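Local coordinates for tungstate ABC transporter, periplasmic tungstate-binding protein (Geobacter sulfurreducens, PDB 3LR1) that probably captures tungstate in the periplasm and delivers it to an ABC transporter for uptake into the cell, at residues D94-A99 with R165-T170; F118-D123 with T129-L134. One frame throughout, in Å; residues are numbered along the deposited sequence.

Contact 1 of 2, residues D94-A99 with R165-T170; sequences DPAGIA and RAYTLT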
ATOM      1  N   ASP A  94     -16.203 -17.278   9.754  1.00 25.30           N
ATOM      2  CA  ASP A  94     -16.867 -16.010   9.679  1.00 24.83           C
ATOM      3  C   ASP A  94     -17.962 -15.844  10.701  1.00 25.58           C
ATOM      4  O   ASP A  94     -19.091 -15.829  10.347  1.00 24.31           O
ATOM      5  CB  ASP A  94     -17.422 -15.865   8.261  1.00 24.75           C
ATOM      6  CG  ASP A  94     -18.100 -14.556   8.019  1.00 22.64           C
ATOM      7  OD1 ASP A  94     -17.972 -13.653   8.798  1.00 20.92           O
ATOM      8  OD2 ASP A  94     -18.799 -14.467   7.049  1.00 23.08           O
ATOM      9  N   PRO A  95     -17.612 -15.695  11.966  1.00 26.96           N
ATOM     10  CA  PRO A  95     -18.622 -15.630  13.038  1.00 27.49           C
ATOM     11  C   PRO A  95     -19.531 -14.413  12.944  1.00 27.32           C
ATOM     12  O   PRO A  95     -20.700 -14.476  13.387  1.00 27.22           O
ATOM     13  CB  PRO A  95     -17.787 -15.525  14.315  1.00 28.05           C
ATOM     14  CG  PRO A  95     -16.439 -15.937  13.957  1.00 28.12           C
ATOM     15  CD  PRO A  95     -16.238 -15.752  12.512  1.00 27.53           C
ATOM     16  N   ALA A  96     -18.997 -13.319  12.406  1.00 25.48           N
ATOM     17  CA  ALA A  96     -19.772 -12.110  12.231  1.00 25.44           C
ATOM     18  C   ALA A  96     -20.687 -12.175  10.986  1.00 24.59           C
ATOM     19  O   ALA A  96     -21.546 -11.328  10.793  1.00 25.42           O
ATOM     20  CB  ALA A  96     -18.836 -10.893  12.193  1.00 26.10           C
ATOM     21  N   GLY A  97     -20.497 -13.192  10.148  1.00 23.01           N
ATOM     22  CA  GLY A  97     -21.308 -13.371   8.954  1.00 22.24           C
ATOM     23  C   GLY A  97     -21.112 -12.267   7.951  1.00 21.09           C
ATOM     24  O   GLY A  97     -22.055 -11.839   7.273  1.00 21.33           O
ATOM     25  N   ILE A  98     -19.880 -11.805   7.809  1.00 20.21           N
ATOM     26  CA  ILE A  98     -19.627 -10.696   6.889  1.00 19.82           C
ATOM     27  C   ILE A  98     -19.700 -11.117   5.430  1.00 19.74           C
ATOM     28  O   ILE A  98     -19.856 -10.227   4.574  1.00 18.94           O
ATOM     29  CB  ILE A  98     -18.345  -9.848   7.174  1.00 19.61           C
ATOM     30  CG1 ILE A  98     -17.080 -10.542   6.746  1.00 19.73           C
ATOM     31  CG2 ILE A  98     -18.278  -9.352   8.617  1.00 19.78           C
ATOM     32  CD1 ILE A  98     -15.886  -9.618   6.753  1.00 21.63           C
ATOM     33  N   ALA A  99     -19.696 -12.430   5.142  1.00 19.31           N
ATOM     34  CA  ALA A  99     -19.812 -12.899   3.757  1.00 20.35           C
ATOM     35  C   ALA A  99     -21.171 -12.519   3.197  1.00 20.87           C
ATOM     36  O   ALA A  99     -21.335 -12.428   1.993  1.00 21.58           O
ATOM     37  CB  ALA A  99     -19.610 -14.422   3.647  1.00 21.62           C
ATOM     38  N   ARG A 165      -7.630 -14.561  15.585  1.00 24.95           N
ATOM     39  CA  ARG A 165      -8.820 -14.954  14.825  1.00 24.27           C
ATOM     40  C   ARG A 165      -9.770 -13.779  14.633  1.00 22.07           C
ATOM     41  O   ARG A 165     -11.000 -13.860  14.889  1.00 21.41           O
ATOM     42  CB  ARG A 165      -9.468 -16.155  15.505  1.00 25.78           C
ATOM     43  CG  ARG A 165      -8.615 -17.372  15.198  1.00 29.57           C
ATOM     44  CD  ARG A 165      -8.449 -18.091  16.392  1.00 32.65           C
ATOM     45  NE  ARG A 165      -9.775 -18.316  16.973  1.00 36.36           N
ATOM     46  CZ  ARG A 165     -10.035 -18.403  18.279  1.00 37.48           C
ATOM     47  NH1 ARG A 165      -9.052 -18.286  19.176  1.00 36.87           N
ATOM     48  NH2 ARG A 165     -11.293 -18.607  18.667  1.00 37.80           N
ATOM     49  N   ALA A 166      -9.153 -12.692  14.189  1.00 19.06           N
ATOM     50  CA  ALA A 166      -9.796 -11.390  14.013  1.00 18.68           C
ATOM     51  C   ALA A 166     -10.008 -11.158  12.524  1.00 18.30           C
ATOM     52  O   ALA A 166      -9.508 -11.917  11.658  1.00 19.13           O
ATOM     53  CB  ALA A 166      -8.935 -10.234  14.641  1.00 17.41           C
ATOM     54  N   TYR A 167     -10.820 -10.133  12.243  1.00 18.45           N
ATOM     55  CA  TYR A 167     -10.965  -9.601  10.925  1.00 16.59           C
ATOM     56  C   TYR A 167     -10.001  -8.421  10.766  1.00 17.52           C
ATOM     57  O   TYR A 167      -9.579  -7.801  11.729  1.00 18.19           O
ATOM     58  CB  TYR A 167     -12.395  -9.115  10.714  1.00 16.73           C
ATOM     59  CG  TYR A 167     -13.463 -10.157  10.792  1.00 16.70           C
ATOM     60  CD1 TYR A 167     -14.021 -10.682   9.627  1.00 17.60           C
ATOM     61  CD2 TYR A 167     -14.010 -10.559  12.012  1.00 17.55           C
ATOM     62  CE1 TYR A 167     -15.042 -11.620   9.679  1.00 19.50           C
ATOM     63  CE2 TYR A 167     -15.048 -11.506  12.052  1.00 19.10           C
ATOM     64  CZ  TYR A 167     -15.558 -12.019  10.886  1.00 19.42           C
ATOM     65  OH  TYR A 167     -16.614 -12.957  10.908  1.00 21.50           O
ATOM     66  N   THR A 168      -9.640  -8.137   9.530  1.00 16.90           N
ATOM     67  CA  THR A 168      -8.861  -6.979   9.207  1.00 17.09           C
ATOM     68  C   THR A 168      -9.114  -6.573   7.755  1.00 16.44           C
ATOM     69  O   THR A 168      -9.447  -7.444   6.897  1.00 16.71           O
ATOM     70  CB  THR A 168      -7.325  -7.194   9.505  1.00 17.42           C
ATOM     71  OG1 THR A 168      -6.682  -5.901   9.471  1.00 17.60           O
ATOM     72  CG2 THR A 168      -6.647  -8.131   8.495  1.00 17.72           C
ATOM     73  N   LEU A 169      -8.949  -5.272   7.493  1.00 16.19           N
ATOM     74  CA  LEU A 169      -8.968  -4.703   6.186  1.00 16.20           C
ATOM     75  C   LEU A 169      -7.532  -4.764   5.677  1.00 16.12           C
ATOM     76  O   LEU A 169      -6.600  -4.312   6.357  1.00 17.25           O
ATOM     77  CB  LEU A 169      -9.480  -3.258   6.218  1.00 17.24           C
ATOM     78  CG  LEU A 169      -9.555  -2.561   4.884  1.00 17.61           C
ATOM     79  CD1 LEU A 169     -10.837  -3.050   4.061  1.00 17.53           C
ATOM     80  CD2 LEU A 169      -9.527  -1.020   5.095  1.00 23.63           C
ATOM     81  N   THR A 170      -7.350  -5.413   4.524  1.00 14.83           N
ATOM     82  CA  THR A 170      -6.025  -5.594   3.934  1.00 14.98           C
ATOM     83  C   THR A 170      -6.040  -5.300   2.450  1.00 14.54           C
ATOM     84  O   THR A 170      -7.035  -5.506   1.782  1.00 14.19           O
ATOM     85  CB  THR A 170      -5.436  -7.049   4.194  1.00 15.30           C
ATOM     86  OG1 THR A 170      -4.102  -7.138   3.666  1.00 18.26           O
ATOM     87  CG2 THR A 170      -6.271  -8.152   3.554  1.00 13.88           C
TER
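Tyr167 brings the edge of its ring to Asp94: OD1 lies in the ring plane, and the carboxylate plane is turned 74° from that of the ring. Ile98 CD1, Pro95 CD and Ala96 CB all approach obliquely, Ile98 CD1 coming within 3.6 Å of Tyr167 CD1 and Ala96 CB within 3.7 Å of Tyr167 CZ. The phenol oxygen is gripped twice. Tyr167 OH donates to the anti lone pair of Asp94 OD1 at 2.6 Å, and it accepts from Ala96 N at 2.8 Å with an N-H...O angle of 154°. With chi1 at -178°, Asp94 CG points opposite the backbone N, and both carboxylate oxygens also bond within their own segment. Asp94 OD1 takes Ile98 N on its syn side (2.8 Å), while Asp94 OD2 takes Ala99 N (2.9 Å). These bonds fix the rotation of the carboxylate and so the oxygen that the tyrosine meets. Leu111 of helix 104-114 and Leu188 of strand 186-190 also touch the Tyr167 side chain. The arrangement is a type I beta turn, Asp94 to Gly97, closed by the Gly97 N to Asp94 O bond and tied by a tyrosine hydroxyl to strand 167-171 of the periplasmic binding protein fold.

Contact 2 of 2, residues F118-D123 with T129-L134; sequences FISRGD and TKELDL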
ATOM      1  N   PHE A 118     -11.283  -6.820  15.488  1.00 21.21           N
ATOM      2  CA  PHE A 118     -10.861  -6.208  14.225  1.00 21.04           C
ATOM      3  C   PHE A 118      -9.535  -5.439  14.464  1.00 22.31           C
ATOM      4  O   PHE A 118      -9.431  -4.596  15.374  1.00 22.37           O
ATOM      5  CB  PHE A 118     -11.927  -5.245  13.650  1.00 21.12           C
ATOM      6  CG  PHE A 118     -11.464  -4.468  12.434  1.00 18.91           C
ATOM      7  CD1 PHE A 118     -11.719  -4.946  11.139  1.00 20.57           C
ATOM      8  CD2 PHE A 118     -10.760  -3.291  12.583  1.00 18.23           C
ATOM      9  CE1 PHE A 118     -11.266  -4.259  10.039  1.00 20.24           C
ATOM     10  CE2 PHE A 118     -10.321  -2.564  11.468  1.00 19.11           C
ATOM     11  CZ  PHE A 118     -10.539  -3.057  10.204  1.00 20.41           C
ATOM     12  N   ILE A 119      -8.532  -5.715  13.616  1.00 22.58           N
ATOM     13  CA  ILE A 119      -7.224  -5.046  13.727  1.00 21.06           C
ATOM     14  C   ILE A 119      -7.095  -3.913  12.704  1.00 22.40           C
ATOM     15  O   ILE A 119      -7.077  -4.155  11.462  1.00 23.15           O
ATOM     16  CB  ILE A 119      -6.082  -6.020  13.473  1.00 20.66           C
ATOM     17  CG1 ILE A 119      -6.344  -7.389  14.106  1.00 20.08           C
ATOM     18  CG2 ILE A 119      -4.779  -5.442  13.945  1.00 19.37           C
ATOM     19  CD1 ILE A 119      -6.653  -7.415  15.641  1.00 20.27           C
ATOM     20  N   SER A 120      -6.950  -2.694  13.232  1.00 21.95           N
ATOM     21  CA  SER A 120      -6.623  -1.521  12.458  1.00 23.18           C
ATOM     22  C   SER A 120      -5.124  -1.456  12.260  1.00 23.67           C
ATOM     23  O   SER A 120      -4.382  -1.843  13.127  1.00 26.41           O
ATOM     24  CB  SER A 120      -7.066  -0.284  13.214  1.00 22.61           C
ATOM     25  OG  SER A 120      -6.772   0.901  12.528  1.00 23.52           O
ATOM     26  N   ARG A 121      -4.676  -0.940  11.137  1.00 25.31           N
ATOM     27  CA  ARG A 121      -3.248  -0.647  10.949  1.00 24.84           C
ATOM     28  C   ARG A 121      -2.838   0.433  11.960  1.00 26.44           C
ATOM     29  O   ARG A 121      -1.711   0.395  12.482  1.00 26.80           O
ATOM     30  CB  ARG A 121      -2.949  -0.175   9.545  1.00 25.18           C
ATOM     31  CG  ARG A 121      -3.027  -1.265   8.448  1.00 25.51           C
ATOM     32  CD  ARG A 121      -1.736  -2.085   8.452  1.00 26.30           C
ATOM     33  NE  ARG A 121      -0.598  -1.210   8.175  1.00 25.07           N
ATOM     34  CZ  ARG A 121      -0.262  -0.734   6.984  1.00 24.27           C
ATOM     35  NH1 ARG A 121      -0.922  -1.098   5.897  1.00 21.15           N
ATOM     36  NH2 ARG A 121       0.757   0.121   6.888  1.00 24.84           N
ATOM     37  N   GLY A 122      -3.744   1.379  12.234  1.00 26.54           N
ATOM     38  CA  GLY A 122      -3.474   2.476  13.165  1.00 28.05           C
ATOM     39  C   GLY A 122      -2.152   3.222  12.965  1.00 27.89           C
ATOM     40  O   GLY A 122      -1.439   3.490  13.939  1.00 28.53           O
ATOM     41  N   ASP A 123      -1.830   3.573  11.717  1.00 28.04           N
ATOM     42  CA  ASP A 123      -0.591   4.289  11.411  1.00 28.58           C
ATOM     43  C   ASP A 123      -0.854   5.376  10.329  1.00 29.62           C
ATOM     44  O   ASP A 123      -1.967   5.869  10.153  1.00 28.16           O
ATOM     45  CB  ASP A 123       0.496   3.261  10.981  1.00 28.73           C
ATOM     46  CG  ASP A 123       0.123   2.444   9.684  1.00 29.29           C
ATOM     47  OD1 ASP A 123      -1.001   2.552   9.159  1.00 26.15           O
ATOM     48  OD2 ASP A 123       0.990   1.662   9.188  1.00 28.57           O
ATOM     49  N   THR A 129      -6.089   5.264   6.314  1.00 26.12           N
ATOM     50  CA  THR A 129      -6.999   6.306   5.774  1.00 26.13           C
ATOM     51  C   THR A 129      -8.257   5.734   5.125  1.00 25.02           C
ATOM     52  O   THR A 129      -9.370   6.267   5.280  1.00 24.76           O
ATOM     53  CB  THR A 129      -6.226   7.121   4.749  1.00 26.76           C
ATOM     54  OG1 THR A 129      -5.207   7.809   5.442  1.00 27.54           O
ATOM     55  CG2 THR A 129      -7.096   8.095   3.942  1.00 28.68           C
ATOM     56  N   LYS A 130      -8.106   4.647   4.387  1.00 23.46           N
ATOM     57  CA  LYS A 130      -9.245   4.054   3.728  1.00 22.73           C
ATOM     58  C   LYS A 130     -10.174   3.456   4.779  1.00 23.21           C
ATOM     59  O   LYS A 130     -11.428   3.606   4.702  1.00 21.25           O
ATOM     60  CB  LYS A 130      -8.833   2.973   2.715  1.00 23.03           C
ATOM     61  CG  LYS A 130     -10.017   2.216   2.065  1.00 26.56           C
ATOM     62  CD  LYS A 130     -10.774   3.025   1.036  1.00 33.41           C
ATOM     63  CE  LYS A 130     -12.251   2.645   1.010  1.00 37.53           C
ATOM     64  NZ  LYS A 130     -12.782   2.248  -0.358  1.00 40.69           N
ATOM     65  N   GLU A 131      -9.560   2.773   5.730  1.00 22.80           N
ATOM     66  CA  GLU A 131     -10.310   2.156   6.798  1.00 24.44           C
ATOM     67  C   GLU A 131     -11.155   3.246   7.513  1.00 25.49           C
ATOM     68  O   GLU A 131     -12.357   3.073   7.720  1.00 25.14           O
ATOM     69  CB  GLU A 131      -9.355   1.446   7.796  1.00 22.93           C
ATOM     70  CG  GLU A 131     -10.091   0.798   8.962  1.00 22.89           C
ATOM     71  CD  GLU A 131      -9.363   0.935  10.321  1.00 22.50           C
ATOM     72  OE1 GLU A 131      -8.128   1.121  10.382  1.00 21.70           O
ATOM     73  OE2 GLU A 131     -10.046   0.853  11.349  1.00 25.85           O
ATOM     74  N   LEU A 132     -10.509   4.360   7.887  1.00 26.72           N
ATOM     75  CA  LEU A 132     -11.212   5.459   8.572  1.00 27.10           C
ATOM     76  C   LEU A 132     -12.329   6.064   7.710  1.00 28.04           C
ATOM     77  O   LEU A 132     -13.474   6.374   8.194  1.00 27.53           O
ATOM     78  CB  LEU A 132     -10.216   6.522   9.030  1.00 27.66           C
ATOM     79  CG  LEU A 132      -9.253   6.041  10.146  1.00 28.06           C
ATOM     80  CD1 LEU A 132      -8.501   7.249  10.749  1.00 30.57           C
ATOM     81  CD2 LEU A 132      -9.901   5.203  11.274  1.00 30.06           C
ATOM     82  N   ASP A 133     -12.058   6.176   6.420  1.00 28.11           N
ATOM     83  CA  ASP A 133     -13.096   6.650   5.493  1.00 29.13           C
ATOM     84  C   ASP A 133     -14.296   5.731   5.496  1.00 28.73           C
ATOM     85  O   ASP A 133     -15.428   6.217   5.435  1.00 29.20           O
ATOM     86  CB  ASP A 133     -12.553   6.828   4.061  1.00 29.50           C
ATOM     87  CG  ASP A 133     -11.550   7.987   3.957  1.00 32.92           C
ATOM     88  OD1 ASP A 133     -11.430   8.801   4.922  1.00 34.43           O
ATOM     89  OD2 ASP A 133     -10.843   8.047   2.910  1.00 38.04           O
ATOM     90  N   LEU A 134     -14.055   4.411   5.573  1.00 27.44           N
ATOM     91  CA  LEU A 134     -15.133   3.428   5.549  1.00 27.08           C
ATOM     92  C   LEU A 134     -15.905   3.396   6.856  1.00 26.83           C
ATOM     93  O   LEU A 134     -17.110   3.348   6.823  1.00 27.47           O
ATOM     94  CB  LEU A 134     -14.616   2.026   5.271  1.00 26.44           C
ATOM     95  CG  LEU A 134     -14.079   1.644   3.900  1.00 26.12           C
ATOM     96  CD1 LEU A 134     -13.362   0.278   4.040  1.00 22.88           C
ATOM     97  CD2 LEU A 134     -15.189   1.613   2.817  1.00 24.71           C
TER
HETATM   98  O   HOH W   1      -6.418  -0.298   8.861  1.00 23.63           O
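In the beta-alpha-beta unit formed by strand 118-120, helix 126-137 and strand 147-149, the first strand is joined to the helix through Ser120 and Glu131. Glu131 extends from the helix with CG trans to its backbone N (chi1 179°), then bends at chi2, which carries the carboxylate to the end of the strand. Ser120 OG donates to the syn lone pair of Glu131 OE1 at 2.5 Å, a short bond. A water adds a second link: it accepts from Arg121 N at 2.9 Å and donates to Glu131 OE1 at 2.7 Å. Glu131 OE2 is bonded to Tyr147 OH and Trp135 NE1, and lies obliquely 3.4 Å from Phe118 CE2, ring and carboxylate planes being 51° apart. Several donors thus meet this buried carboxylate, which would probably favour its charged form. A leucine in place of Glu131 would probably leave the Ser120 hydroxyl, the water and the Tyr147 and Trp135 donors without their shared acceptor. Just beyond the strand, the Arg121 side chain comes to about 4 Å from a bound tungsten, with NE held by Gln152 O. Arg121 NH2 forms a salt bridge with Asp123 OD2 at 2.8 Å, using that oxygen's syn lone pair, the oxygen lying 28° out of the guanidinium plane.

Overall arrangement
Contacts 1 and 2 have centres 14 Å apart and meet along one sheet, in which strands 118-120 and 167-171 run parallel as neighbours. Two probable hydrogen bonds join them directly: Thr168 OG1 to Ile119 O at 2.7 Å and Ile119 N to Tyr167 O at 3.0 Å. Packing adds to these, Phe118 CE1 lying 3.6 Å from Leu169 N. Leu111 of helix 104-114 touches side chains of both contacts. Contact 1 is the more peripheral, about 20 Å from the chain centre against about 13 Å for the centre of contact 2. The ligand lies on the side of contact 2, where the Arg121 side chain approaches a bound tungsten, consistent with a binding site next to this strand end.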